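Local coordinates for calcium uptake protein 2, mitochondrial (Homo sapiens, PDB 6LB7) that probably senses calcium through EF-hands and, as a member of the mitochondrial calcium uptake family, probably regulates calcium entry through the mitochondrial uniporter, at residues W224-E229 with F298-D303; R267-A272 with L306-F311; E273-V278 with N289-V294. One frame throughout, in Å; residues are numbered along the deposited sequence.

Interaction 1: W224-E229 with F298-D303; sequences WKNVRE and FDLDGD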
loop_
_atom_site.group_PDB
_atom_site.type_symbol
_atom_site.label_atom_id
_atom_site.label_comp_id
_atom_site.label_asym_id
_atom_site.label_seq_id
_atom_site.Cartn_x
_atom_site.Cartn_y
_atom_site.Cartn_z
ATOM N N TRP B 224 11.032 3.780 29.553
ATOM C CA TRP B 224 10.687 4.678 30.643
ATOM C C TRP B 224 11.894 5.048 31.487
ATOM O O TRP B 224 11.948 6.155 32.036
ATOM C CB TRP B 224 9.592 4.058 31.509
ATOM C CG TRP B 224 8.241 4.259 30.899
ATOM C CD1 TRP B 224 7.459 3.315 30.295
ATOM C CD2 TRP B 224 7.529 5.498 30.800
ATOM N NE1 TRP B 224 6.294 3.893 29.836
ATOM C CE2 TRP B 224 6.314 5.231 30.142
ATOM C CE3 TRP B 224 7.801 6.808 31.213
ATOM C CZ2 TRP B 224 5.368 6.227 29.890
ATOM C CZ3 TRP B 224 6.860 7.794 30.963
ATOM C CH2 TRP B 224 5.663 7.497 30.312
ATOM N N LYS B 225 12.860 4.142 31.625
ATOM C CA LYS B 225 14.095 4.531 32.296
ATOM C C LYS B 225 14.775 5.669 31.541
ATOM O O LYS B 225 15.249 6.632 32.152
ATOM C CB LYS B 225 15.021 3.321 32.443
ATOM C CG LYS B 225 16.288 3.595 33.228
ATOM C CD LYS B 225 17.096 2.329 33.457
ATOM C CE LYS B 225 18.460 2.651 34.089
ATOM N NZ LYS B 225 18.360 3.535 35.297
ATOM N N ASN B 226 14.789 5.594 30.206
ATOM C CA ASN B 226 15.385 6.662 29.406
ATOM C C ASN B 226 14.611 7.961 29.547
ATOM O O ASN B 226 15.210 9.042 29.561
ATOM C CB ASN B 226 15.456 6.251 27.935
ATOM C CG ASN B 226 16.514 5.200 27.680
ATOM O OD1 ASN B 226 17.439 5.055 28.460
ATOM N ND2 ASN B 226 16.386 4.473 26.581
ATOM N N VAL B 227 13.279 7.882 29.618
ATOM C CA VAL B 227 12.481 9.090 29.810
ATOM C C VAL B 227 12.878 9.779 31.107
ATOM O O VAL B 227 13.139 10.987 31.138
ATOM C CB VAL B 227 10.975 8.766 29.797
ATOM C CG1 VAL B 227 10.175 10.006 30.199
ATOM C CG2 VAL B 227 10.519 8.259 28.429
ATOM N N ARG B 228 12.950 9.010 32.199
ATOM C CA ARG B 228 13.158 9.607 33.512
ATOM C C ARG B 228 14.561 10.168 33.660
ATOM O O ARG B 228 14.747 11.189 34.329
ATOM C CB ARG B 228 12.897 8.583 34.617
ATOM C CG ARG B 228 11.482 8.043 34.664
ATOM C CD ARG B 228 11.252 7.241 35.941
ATOM N NE ARG B 228 12.261 6.199 36.150
ATOM C CZ ARG B 228 12.117 4.921 35.797
ATOM N NH1 ARG B 228 11.003 4.500 35.210
ATOM N NH2 ARG B 228 13.098 4.059 36.031
ATOM N N GLU B 229 15.553 9.536 33.031
ATOM C CA GLU B 229 16.943 9.860 33.298
ATOM C C GLU B 229 17.644 10.635 32.191
ATOM O O GLU B 229 18.613 11.340 32.484
ATOM C CB GLU B 229 17.726 8.571 33.589
ATOM C CG GLU B 229 17.277 7.905 34.890
ATOM C CD GLU B 229 17.784 6.489 35.049
ATOM O OE1 GLU B 229 17.285 5.789 35.964
ATOM O OE2 GLU B 229 18.670 6.071 34.265
ATOM N N PHE B 298 14.900 5.960 22.322
ATOM C CA PHE B 298 15.081 4.751 21.531
ATOM C C PHE B 298 16.521 4.549 21.047
ATOM O O PHE B 298 16.758 3.682 20.208
ATOM C CB PHE B 298 14.112 4.751 20.341
ATOM C CG PHE B 298 12.647 4.747 20.741
ATOM C CD1 PHE B 298 11.918 5.932 20.762
ATOM C CD2 PHE B 298 12.005 3.562 21.081
ATOM C CE1 PHE B 298 10.577 5.946 21.122
ATOM C CE2 PHE B 298 10.656 3.563 21.444
ATOM C CZ PHE B 298 9.943 4.756 21.460
ATOM N N ASP B 299 17.491 5.317 21.542
ATOM C CA ASP B 299 18.891 4.912 21.359
ATOM C C ASP B 299 19.198 3.959 22.501
ATOM O O ASP B 299 19.519 4.370 23.617
ATOM C CB ASP B 299 19.846 6.101 21.330
ATOM C CG ASP B 299 21.327 5.672 21.342
ATOM O OD1 ASP B 299 21.626 4.474 21.160
ATOM O OD2 ASP B 299 22.202 6.540 21.515
ATOM N N LEU B 300 19.051 2.666 22.216
ATOM C CA LEU B 300 19.102 1.624 23.229
ATOM C C LEU B 300 20.491 1.019 23.408
ATOM O O LEU B 300 20.690 0.253 24.358
ATOM C CB LEU B 300 18.106 0.506 22.889
ATOM C CG LEU B 300 16.629 0.911 22.790
ATOM C CD1 LEU B 300 15.748 -0.319 22.670
ATOM C CD2 LEU B 300 16.178 1.781 23.958
ATOM N N ASP B 301 21.449 1.343 22.531
ATOM C CA ASP B 301 22.793 0.784 22.599
ATOM C C ASP B 301 23.836 1.774 23.088
ATOM O O ASP B 301 24.947 1.356 23.427
ATOM C CB ASP B 301 23.226 0.243 21.226
ATOM C CG ASP B 301 22.375 -0.915 20.767
ATOM O OD1 ASP B 301 21.811 -1.607 21.642
ATOM O OD2 ASP B 301 22.264 -1.135 19.542
ATOM N N GLY B 302 23.515 3.063 23.137
ATOM C CA GLY B 302 24.443 4.067 23.602
ATOM C C GLY B 302 25.397 4.601 22.557
ATOM O O GLY B 302 26.276 5.402 22.898
ATOM N N ASP B 303 25.259 4.191 21.298
ATOM C CA ASP B 303 26.144 4.648 20.238
ATOM C C ASP B 303 25.473 5.654 19.312
ATOM O O ASP B 303 25.912 5.827 18.169
ATOM C CB ASP B 303 26.666 3.455 19.438
ATOM C CG ASP B 303 28.029 3.723 18.840
ATOM O OD1 ASP B 303 28.761 4.571 19.399
ATOM O OD2 ASP B 303 28.361 3.115 17.797
#

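Interaction 2: R267-A272 with L306-F311; sequences RPVRLA and LSHEEF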
loop_
_atom_site.group_PDB
_atom_site.type_symbol
_atom_site.label_atom_id
_atom_site.label_comp_id
_atom_site.label_asym_id
_atom_site.label_seq_id
_atom_site.Cartn_x
_atom_site.Cartn_y
_atom_site.Cartn_z
ATOM N N ARG B 267 23.453 0.348 7.074
ATOM C CA ARG B 267 23.748 1.709 7.500
ATOM C C ARG B 267 23.039 1.977 8.814
ATOM O O ARG B 267 21.801 1.899 8.869
ATOM C CB ARG B 267 23.323 2.726 6.448
ATOM C CG ARG B 267 24.415 3.019 5.439
ATOM C CD ARG B 267 24.016 4.081 4.433
ATOM N NE ARG B 267 23.976 5.426 4.995
ATOM C CZ ARG B 267 23.517 6.476 4.320
ATOM N NH1 ARG B 267 23.075 6.311 3.076
ATOM N NH2 ARG B 267 23.493 7.682 4.875
ATOM N N PRO B 268 23.761 2.252 9.893
ATOM C CA PRO B 268 23.088 2.608 11.143
ATOM C C PRO B 268 22.254 3.868 10.957
ATOM O O PRO B 268 22.632 4.790 10.225
ATOM C CB PRO B 268 24.247 2.832 12.123
ATOM C CG PRO B 268 25.430 2.156 11.492
ATOM C CD PRO B 268 25.225 2.291 10.014
ATOM N N VAL B 269 21.109 3.897 11.630
ATOM C CA VAL B 269 20.178 5.015 11.525
ATOM C C VAL B 269 20.583 6.023 12.595
ATOM O O VAL B 269 20.111 5.991 13.735
ATOM C CB VAL B 269 18.730 4.564 11.669
ATOM C CG1 VAL B 269 17.803 5.755 11.489
ATOM C CG2 VAL B 269 18.444 3.510 10.648
ATOM N N ARG B 270 21.481 6.922 12.229
ATOM C CA ARG B 270 21.769 8.050 13.085
ATOM C C ARG B 270 20.853 9.196 12.704
ATOM O O ARG B 270 19.971 9.078 11.847
ATOM C CB ARG B 270 23.232 8.476 12.983
ATOM C CG ARG B 270 24.185 7.533 13.644
ATOM C CD ARG B 270 25.601 8.054 13.537
ATOM N NE ARG B 270 26.496 6.950 13.228
ATOM C CZ ARG B 270 26.921 6.063 14.120
ATOM N NH1 ARG B 270 26.556 6.149 15.394
ATOM N NH2 ARG B 270 27.724 5.082 13.729
ATOM N N LEU B 271 21.102 10.339 13.315
ATOM C CA LEU B 271 20.141 11.414 13.173
ATOM C C LEU B 271 20.025 11.856 11.718
ATOM O O LEU B 271 18.913 12.080 11.223
ATOM C CB LEU B 271 20.542 12.547 14.114
ATOM C CG LEU B 271 19.761 13.776 14.283
ATOM C CD1 LEU B 271 19.896 14.528 13.136
ATOM C CD2 LEU B 271 18.318 13.551 14.547
ATOM N N ALA B 272 21.141 11.901 10.967
ATOM C CA ALA B 272 21.068 12.270 9.554
ATOM C C ALA B 272 20.250 11.265 8.739
ATOM O O ALA B 272 19.534 11.653 7.806
ATOM C CB ALA B 272 22.473 12.406 8.958
ATOM N N LEU B 306 19.611 4.765 16.293
ATOM C CA LEU B 306 18.236 4.573 16.725
ATOM C C LEU B 306 17.859 3.103 16.610
ATOM O O LEU B 306 18.095 2.470 15.574
ATOM C CB LEU B 306 17.289 5.425 15.877
ATOM C CG LEU B 306 15.886 5.591 16.471
ATOM C CD1 LEU B 306 15.939 6.552 17.639
ATOM C CD2 LEU B 306 14.884 6.058 15.444
ATOM N N SER B 307 17.279 2.551 17.674
ATOM C CA SER B 307 16.669 1.227 17.591
ATOM C C SER B 307 15.343 1.409 16.859
ATOM O O SER B 307 14.276 1.581 17.455
ATOM C CB SER B 307 16.499 0.621 18.973
ATOM O OG SER B 307 17.720 0.682 19.691
ATOM N N HIS B 308 15.427 1.422 15.530
ATOM C CA HIS B 308 14.301 1.919 14.748
ATOM C C HIS B 308 13.160 0.918 14.696
ATOM O O HIS B 308 12.000 1.315 14.539
ATOM C CB HIS B 308 14.760 2.287 13.339
ATOM C CG HIS B 308 15.533 1.205 12.654
ATOM N ND1 HIS B 308 14.926 0.170 11.981
ATOM C CD2 HIS B 308 16.867 1.006 12.529
ATOM C CE1 HIS B 308 15.851 -0.627 11.478
ATOM N NE2 HIS B 308 17.036 -0.145 11.798
ATOM N N GLU B 309 13.461 -0.372 14.847
ATOM C CA GLU B 309 12.400 -1.370 14.902
ATOM C C GLU B 309 11.538 -1.181 16.147
ATOM O O GLU B 309 10.313 -1.320 16.085
ATOM C CB GLU B 309 13.005 -2.776 14.864
ATOM C CG GLU B 309 13.810 -3.095 13.592
ATOM C CD GLU B 309 15.330 -2.933 13.767
ATOM O OE1 GLU B 309 15.778 -2.124 14.621
ATOM O OE2 GLU B 309 16.082 -3.628 13.046
ATOM N N GLU B 310 12.161 -0.870 17.291
ATOM C CA GLU B 310 11.390 -0.637 18.505
ATOM C C GLU B 310 10.615 0.673 18.418
ATOM O O GLU B 310 9.454 0.735 18.838
ATOM C CB GLU B 310 12.302 -0.650 19.729
ATOM C CG GLU B 310 12.718 -2.039 20.173
ATOM C CD GLU B 310 13.999 -2.515 19.502
ATOM O OE1 GLU B 310 14.375 -1.958 18.437
ATOM O OE2 GLU B 310 14.630 -3.448 20.046
ATOM N N PHE B 311 11.231 1.720 17.859
ATOM C CA PHE B 311 10.520 2.976 17.628
ATOM C C PHE B 311 9.268 2.740 16.787
ATOM O O PHE B 311 8.156 3.099 17.187
ATOM C CB PHE B 311 11.469 3.970 16.954
ATOM C CG PHE B 311 10.824 5.282 16.565
ATOM C CD1 PHE B 311 10.152 6.057 17.503
ATOM C CD2 PHE B 311 10.933 5.752 15.269
ATOM C CE1 PHE B 311 9.585 7.269 17.141
ATOM C CE2 PHE B 311 10.379 6.961 14.899
ATOM C CZ PHE B 311 9.698 7.724 15.840
HETATM O O HOH W 1 20.062 0.098 10.223
HETATM O O HOH W 2 20.331 1.731 13.854
#

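Interaction 3: E273-V278 with N289-V294; sequences EFKRAV and NILDTV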
loop_
_atom_site.group_PDB
_atom_site.type_symbol
_atom_site.label_atom_id
_atom_site.label_comp_id
_atom_site.label_asym_id
_atom_site.label_seq_id
_atom_site.Cartn_x
_atom_site.Cartn_y
_atom_site.Cartn_z
ATOM N N GLU B 273 20.371 9.971 9.039
ATOM C CA GLU B 273 19.549 8.988 8.334
ATOM C C GLU B 273 18.079 9.170 8.684
ATOM O O GLU B 273 17.206 9.144 7.806
ATOM C CB GLU B 273 19.992 7.564 8.674
ATOM C CG GLU B 273 21.277 7.123 7.985
ATOM C CD GLU B 273 22.489 7.817 8.554
ATOM O OE1 GLU B 273 23.413 8.113 7.769
ATOM O OE2 GLU B 273 22.506 8.076 9.782
ATOM N N PHE B 274 17.793 9.350 9.969
ATOM C CA PHE B 274 16.419 9.542 10.412
ATOM C C PHE B 274 15.802 10.736 9.710
ATOM O O PHE B 274 14.711 10.640 9.134
ATOM C CB PHE B 274 16.407 9.711 11.933
ATOM C CG PHE B 274 15.033 9.649 12.552
ATOM C CD1 PHE B 274 14.498 8.445 12.969
ATOM C CD2 PHE B 274 14.295 10.795 12.731
ATOM C CE1 PHE B 274 13.233 8.392 13.554
ATOM C CE2 PHE B 274 13.032 10.753 13.319
ATOM C CZ PHE B 274 12.508 9.561 13.731
ATOM N N LYS B 275 16.535 11.856 9.685
ATOM C CA LYS B 275 16.064 13.069 9.027
ATOM C C LYS B 275 15.719 12.818 7.569
ATOM O O LYS B 275 14.663 13.248 7.087
ATOM C CB LYS B 275 17.126 14.171 9.138
ATOM C CG LYS B 275 17.200 14.860 10.499
ATOM C CD LYS B 275 18.226 15.996 10.468
ATOM C CE LYS B 275 18.016 16.980 11.609
ATOM N NZ LYS B 275 19.091 18.028 11.641
ATOM N N ARG B 276 16.609 12.129 6.844
ATOM C CA ARG B 276 16.303 11.962 5.420
ATOM C C ARG B 276 15.135 10.997 5.218
ATOM O O ARG B 276 14.226 11.250 4.414
ATOM C CB ARG B 276 17.552 11.464 4.687
ATOM C CG ARG B 276 17.425 11.305 3.201
ATOM C CD ARG B 276 18.010 12.427 2.442
ATOM N NE ARG B 276 18.185 12.141 1.165
ATOM C CZ ARG B 276 19.219 11.702 0.715
ATOM N NH1 ARG B 276 20.193 11.496 1.433
ATOM N NH2 ARG B 276 19.277 11.465 -0.460
ATOM N N ALA B 277 14.986 9.957 6.027
ATOM C CA ALA B 277 13.791 9.113 5.932
ATOM C C ALA B 277 12.518 9.886 6.254
ATOM O O ALA B 277 11.461 9.641 5.651
ATOM C CB ALA B 277 13.922 7.940 6.878
ATOM N N VAL B 278 12.584 10.784 7.241
ATOM C CA VAL B 278 11.428 11.616 7.566
ATOM C C VAL B 278 11.060 12.475 6.368
ATOM O O VAL B 278 9.893 12.548 5.968
ATOM C CB VAL B 278 11.706 12.480 8.814
ATOM C CG1 VAL B 278 10.709 13.623 8.892
ATOM C CG2 VAL B 278 11.638 11.633 10.081
ATOM N N ASN B 289 13.786 19.473 19.361
ATOM C CA ASN B 289 13.380 18.930 20.656
ATOM C C ASN B 289 12.703 17.566 20.503
ATOM O O ASN B 289 12.899 16.676 21.343
ATOM C CB ASN B 289 12.475 19.932 21.412
ATOM C CG ASN B 289 11.315 20.484 20.558
ATOM O OD1 ASN B 289 11.008 19.986 19.466
ATOM N ND2 ASN B 289 10.665 21.533 21.070
ATOM N N ILE B 290 11.938 17.367 19.424
ATOM C CA ILE B 290 11.275 16.081 19.215
ATOM C C ILE B 290 12.264 15.034 18.709
ATOM O O ILE B 290 12.284 13.895 19.200
ATOM C CB ILE B 290 10.069 16.233 18.269
ATOM C CG1 ILE B 290 8.869 16.823 19.034
ATOM C CG2 ILE B 290 9.633 14.855 17.718
ATOM C CD1 ILE B 290 7.702 17.145 18.167
ATOM N N LEU B 291 13.100 15.398 17.730
ATOM C CA LEU B 291 14.160 14.483 17.295
ATOM C C LEU B 291 15.008 14.046 18.477
ATOM O O LEU B 291 15.334 12.862 18.625
ATOM C CB LEU B 291 15.058 15.142 16.245
ATOM C CG LEU B 291 14.473 15.477 14.877
ATOM C CD1 LEU B 291 15.446 16.328 14.090
ATOM C CD2 LEU B 291 14.122 14.217 14.109
ATOM N N ASP B 292 15.380 15.002 19.331
ATOM C CA ASP B 292 16.204 14.672 20.488
ATOM C C ASP B 292 15.479 13.727 21.436
ATOM O O ASP B 292 16.088 12.808 21.989
ATOM C CB ASP B 292 16.608 15.951 21.224
ATOM C CG ASP B 292 17.485 15.672 22.432
ATOM O OD1 ASP B 292 17.026 15.900 23.574
ATOM O OD2 ASP B 292 18.629 15.212 22.239
ATOM N N THR B 293 14.176 13.949 21.649
ATOM C CA THR B 293 13.403 13.067 22.520
ATOM C C THR B 293 13.334 11.652 21.962
ATOM O O THR B 293 13.488 10.671 22.705
ATOM C CB THR B 293 11.990 13.631 22.718
ATOM O OG1 THR B 293 12.080 14.910 23.350
ATOM C CG2 THR B 293 11.171 12.702 23.602
ATOM N N VAL B 294 13.076 11.525 20.659
ATOM C CA VAL B 294 13.005 10.197 20.048
ATOM C C VAL B 294 14.316 9.444 20.246
ATOM O O VAL B 294 14.324 8.265 20.623
ATOM C CB VAL B 294 12.646 10.306 18.558
ATOM C CG1 VAL B 294 12.951 8.987 17.850
ATOM C CG2 VAL B 294 11.184 10.677 18.399
#

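Interaction 1: W224-E229 with F298-D303
N226 and L300 meet where helix 220-230 passes beside the start of an EF-hand-type loop, whose sequence places D299, D301 and D303 at loop positions one, three and five. The contact is small, and N226 alone supplies the 224-229 side of it. Along the loop segment, F298 comes first; its side chain sets off away from 224-229, and its ring meets those of Y223, earlier on the same helix as N226, and F311, and lies against L211. At D299 the backbone passes close to N226, yet D299 O stays 4.3 Å from N226 ND2, too far for a hydrogen bond. The amide instead donates through ND2 to I297 O, the carbonyl just before F298, while OD1 accepts from K230 NZ; both ends of the buried amide are thereby engaged, which should fix its rotation. L300 follows, with CG anti to the carbonyl carbon (chi1 -60°) and the chain running on so that CD2 comes back to the helix. This methyl reaches N226 ND2 at 3.8 Å, the two side chains crossing at about a right angle. It is a van der Waals touch from one branch of the leucine, at the margin of the contact. From here the loop folds back on D299 and leaves the helix. D301 N gives a weak bond to D299 OD1, and G302 adopts a left-handed backbone conformation (phi 85°), one that glycine takes up readily. The Asx motif is then closed by G302 N, which donates to D299 OD1 at 3.1 Å and approaches from above the carboxylate plane, 43° out of it.

Interaction 2: R267-A272 with L306-F311
With CG1 of V269 anti to the backbone N (chi1 -177°), the other methyl, CG2, is turned to H308, whose CG occupies the crowded position between its own N and carbonyl carbon (chi1 51°). The two side chains cross at about a right angle, and V269 CG2 approaches the imidazole obliquely, 3.5 Å from H308 CD2. Beyond this touch the ring carries E309 OE1 over the centre of one face, 3.5 Å above its plane.

The backbones are joined next to this pair. L306 N donates to V269 O at 2.9 Å in a nearly straight bond (167°). The reciprocal bond, from V269 N to L306 O, is replaced by a water that accepts from V269 N at 3.2 Å and donates to L306 O at 2.9 Å. The arrangement is consistent with the short backbone pairing between the two loops of an EF-hand pair, here with one bond direct and the other through water. V269 is also the centre of an inverse gamma turn. A second water donates to R267 O at 2.8 Å and makes a weak bond to H308 NE2, adding a looser, water-mediated link between R267 and H308. V269 CG1 and L306 CB complete the apolar side at 4.4 Å.

The bridge lies between helices on both sides: V269 rests on M259 and F262 of helix 252-264, H308 also touches M259, and L306 packs on F295 and F298 of helix 288-298. Helices 271-282 and 308-320 begin directly after the two bridged loops.

Interaction 3: E273-V278 with N289-V294
Helical segments 273-278 and 289-294, which meet through F274 and K275 on one side and L291 and V294 on the other, run at 120° to each other with their axes 12.2 Å apart at closest approach. The backbones come nearest at K275 and L291, whose CA atoms are 8.6 Å apart, so side chains bridge the whole interval. F274 does most of this from its own helix. Its CG is anti to the backbone N (chi1 -169°), which extends the ring toward the partner helix. L291 meets the ring obliquely, with CD2 3.7 Å from F274 CD2 and equally near F274 CE2. Farther round, V294 CG1 lies 4.2 Å from F274 CZ, and there the two side chains cross at about a right angle.

Helices 271-282 and 288-298 follow one another in the all-helical C-terminal part, which is consistent with an EF-hand-like arrangement, and F274 and V294 also lie against L306 from the loop that follows. F255 of helix 252-264 also packs edge-to-face with F274.

L291 divides its two methyls between neighbours. While CD2 serves the phenylalanine, CD1 takes the aliphatic part of K275, whose extended chain reaches across the more exposed margin and sets CE 3.6 Å from L291 CD1. I290, off the interface, touches F207 and F245. T293 OG1 donates to N289 O at 2.8 Å, and T293 N donates to the same oxygen from the opposite face of the carbonyl plane at 3.0 Å. Away from this interface, R276 NH2 pairs with an acidic side chain of another protein chain in the assembly.

In the fold
Of the segments, 224-229 on helix 220-230 comes first, and 68 residues separate it from its partner, the loop at 298-303, so interaction 1 closes a long, mostly helical excursion. Inside it, 267-272 opens interaction 2, and 273-278 directly follows to pair with 289-294 across a short connection. Interaction 3 is thus enclosed by both others, whereas interactions 1 and 2 cross, since 306-311 lies beyond 298-303. F298 O and S307 N, probably hydrogen-bonded, join interactions 1 and 2. R267 and E273, in a salt bridge, join 2 and 3, as does F311 packing on F274. Together they tie helix 220-230 to the C-terminal helices 271-282, 288-298 and 308-320, whose arrangement is EF-hand-like.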